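Local coordinates for protein GAF (Saccharomyces cerevisiae, PDB 1F5M) that reduces the R form of free methionine sulfoxide to methionine with thioredoxin as reductant, helping to protect yeast against oxidative stress, at residues B[110-115]-B[131-136]. Sequence-based numbering, arbitrary orientation.
Sequences TQIVPD and SEIVVP
Gln111 and Val134 face each other as an antiparallel hydrogen-bonded pair: Gln111 N reaches Val134 O at 2.8 Å, and Val134 N returns to Gln111 O at 2.9 Å. Val113 and Glu132 repeat the pattern, with Val113 N to Glu132 O at 2.7 Å and the acceptor met almost head-on (C=O...N 172°). Between them Ile112 and Ile133 form the non-hydrogen-bonded pair, and Ile133 CA adds a CA-H...O contact to Gln111 O at 3.2 Å. These bonds fasten 111-113 as an outermost strand of the antiparallel sheet of the GAF domain; 131-138 is its inner neighbour, bonded on its other edge to strand 144-152. Apolar contacts gather on the face covered by helix 160-176. Ile112 and Ile133 run side by side, CG1 of Ile112 4.1 Å from CD1 of Ile133. Thr110 lies alongside Val135; its OG1 is turned beside the backbone N (chi1 -68°), which leaves CG2 anti to that N and 3.8 Å from Val135 CG2, while OG1 sits 3.7 Å from Pro136 CD and hydrogen-bonds Glu167. A valine in place of Thr110 would probably leave the Glu167 carboxylate without this hydroxyl partner. On the reverse face, Gln111 and Val134 both touch Val100 and Ala104 of helix 99-107. Among the polar ends, Gln111 turns away to Glu109 O and Tyr119, and the buried Ser131 OG is held by Asp154 O and Gly157 N.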
loop_
_atom_site.group_PDB
_atom_site.type_symbol
_atom_site.label_atom_id
_atom_site.label_comp_id
_atom_site.label_asym_id
_atom_site.label_seq_id
_atom_site.Cartn_x
_atom_site.Cartn_y
_atom_site.Cartn_z
ATOM N N THR B 110 -11.043 16.270 -11.725
ATOM C CA THR B 110 -10.611 16.250 -10.328
ATOM C C THR B 110 -11.745 16.737 -9.442
ATOM O O THR B 110 -12.455 17.724 -9.738
ATOM C CB THR B 110 -9.379 17.140 -10.143
ATOM O OG1 THR B 110 -8.290 16.524 -10.829
ATOM C CG2 THR B 110 -8.999 17.376 -8.611
ATOM N N GLN B 111 -11.936 16.021 -8.356
ATOM C CA GLN B 111 -12.940 16.391 -7.405
ATOM C C GLN B 111 -12.210 16.893 -6.171
ATOM O O GLN B 111 -11.334 16.202 -5.630
ATOM C CB GLN B 111 -13.796 15.160 -7.073
ATOM C CG GLN B 111 -14.458 14.521 -8.325
ATOM C CD GLN B 111 -15.566 15.413 -8.923
ATOM O OE1 GLN B 111 -16.531 15.732 -8.249
ATOM N NE2 GLN B 111 -15.426 15.792 -10.201
ATOM N N ILE B 112 -12.511 18.111 -5.740
ATOM C CA ILE B 112 -11.903 18.661 -4.502
ATOM C C ILE B 112 -13.060 18.882 -3.534
ATOM O O ILE B 112 -13.902 19.831 -3.702
ATOM C CB ILE B 112 -11.183 19.987 -4.742
ATOM C CG1 ILE B 112 -10.169 19.831 -5.868
ATOM C CG2 ILE B 112 -10.479 20.442 -3.442
ATOM C CD1 ILE B 112 -9.304 21.083 -6.107
ATOM N N VAL B 113 -13.136 18.022 -2.530
ATOM C CA VAL B 113 -14.273 18.059 -1.604
ATOM C C VAL B 113 -13.953 18.558 -0.200
ATOM O O VAL B 113 -13.219 17.905 0.564
ATOM C CB VAL B 113 -14.910 16.657 -1.559
ATOM C CG1 VAL B 113 -16.161 16.656 -0.678
ATOM C CG2 VAL B 113 -15.244 16.203 -3.005
ATOM N N PRO B 114 -14.508 19.716 0.172
ATOM C CA PRO B 114 -14.249 20.286 1.505
ATOM C C PRO B 114 -15.015 19.630 2.649
ATOM O O PRO B 114 -14.587 19.670 3.812
ATOM C CB PRO B 114 -14.620 21.769 1.334
ATOM C CG PRO B 114 -15.794 21.696 0.306
ATOM C CD PRO B 114 -15.299 20.643 -0.683
ATOM N N ASP B 115 -16.148 19.019 2.333
ATOM C CA ASP B 115 -16.954 18.403 3.369
ATOM C C ASP B 115 -17.668 17.242 2.686
ATOM O O ASP B 115 -18.681 17.378 2.047
ATOM C CB ASP B 115 -17.945 19.425 3.943
ATOM C CG ASP B 115 -18.853 18.813 4.987
ATOM O OD1 ASP B 115 -19.039 17.583 4.959
ATOM O OD2 ASP B 115 -19.378 19.557 5.832
ATOM N N SER B 131 -12.720 15.516 4.519
ATOM C CA SER B 131 -12.511 16.163 3.231
ATOM C C SER B 131 -11.733 15.218 2.393
ATOM O O SER B 131 -11.111 14.302 2.933
ATOM C CB SER B 131 -11.825 17.544 3.335
ATOM O OG SER B 131 -10.573 17.522 3.963
ATOM N N GLU B 132 -11.766 15.429 1.072
ATOM C CA GLU B 132 -11.156 14.503 0.124
ATOM C C GLU B 132 -10.843 15.144 -1.242
ATOM O O GLU B 132 -11.473 16.131 -1.671
ATOM C CB GLU B 132 -12.133 13.301 -0.065
ATOM C CG GLU B 132 -11.603 12.096 -0.874
ATOM C CD GLU B 132 -12.548 10.842 -0.904
ATOM O OE1 GLU B 132 -12.245 9.859 -1.629
ATOM O OE2 GLU B 132 -13.592 10.808 -0.207
ATOM N N ILE B 133 -9.828 14.609 -1.905
ATOM C CA ILE B 133 -9.455 15.057 -3.244
ATOM C C ILE B 133 -9.202 13.828 -4.093
ATOM O O ILE B 133 -8.490 12.870 -3.673
ATOM C CB ILE B 133 -8.216 15.988 -3.242
ATOM C CG1 ILE B 133 -7.910 16.468 -4.669
ATOM C CG2 ILE B 133 -7.007 15.242 -2.665
ATOM C CD1 ILE B 133 -6.946 17.638 -4.756
ATOM N N VAL B 134 -9.809 13.809 -5.273
ATOM C CA VAL B 134 -9.638 12.666 -6.180
ATOM C C VAL B 134 -9.280 13.165 -7.548
ATOM O O VAL B 134 -9.971 14.009 -8.132
ATOM C CB VAL B 134 -10.896 11.791 -6.307
ATOM C CG1 VAL B 134 -10.578 10.565 -7.162
ATOM C CG2 VAL B 134 -11.363 11.370 -4.946
ATOM N N VAL B 135 -8.150 12.664 -8.031
ATOM C CA VAL B 135 -7.615 13.046 -9.324
ATOM C C VAL B 135 -7.600 11.847 -10.281
ATOM O O VAL B 135 -6.950 10.787 -10.015
ATOM C CB VAL B 135 -6.185 13.610 -9.154
ATOM C CG1 VAL B 135 -5.564 13.995 -10.497
ATOM C CG2 VAL B 135 -6.203 14.785 -8.203
ATOM N N PRO B 136 -8.308 11.966 -11.411
ATOM C CA PRO B 136 -8.314 10.829 -12.357
ATOM C C PRO B 136 -7.041 10.690 -13.211
ATOM O O PRO B 136 -6.440 11.677 -13.638
ATOM C CB PRO B 136 -9.551 11.098 -13.198
ATOM C CG PRO B 136 -9.539 12.566 -13.309
ATOM C CD PRO B 136 -9.140 13.075 -11.912
#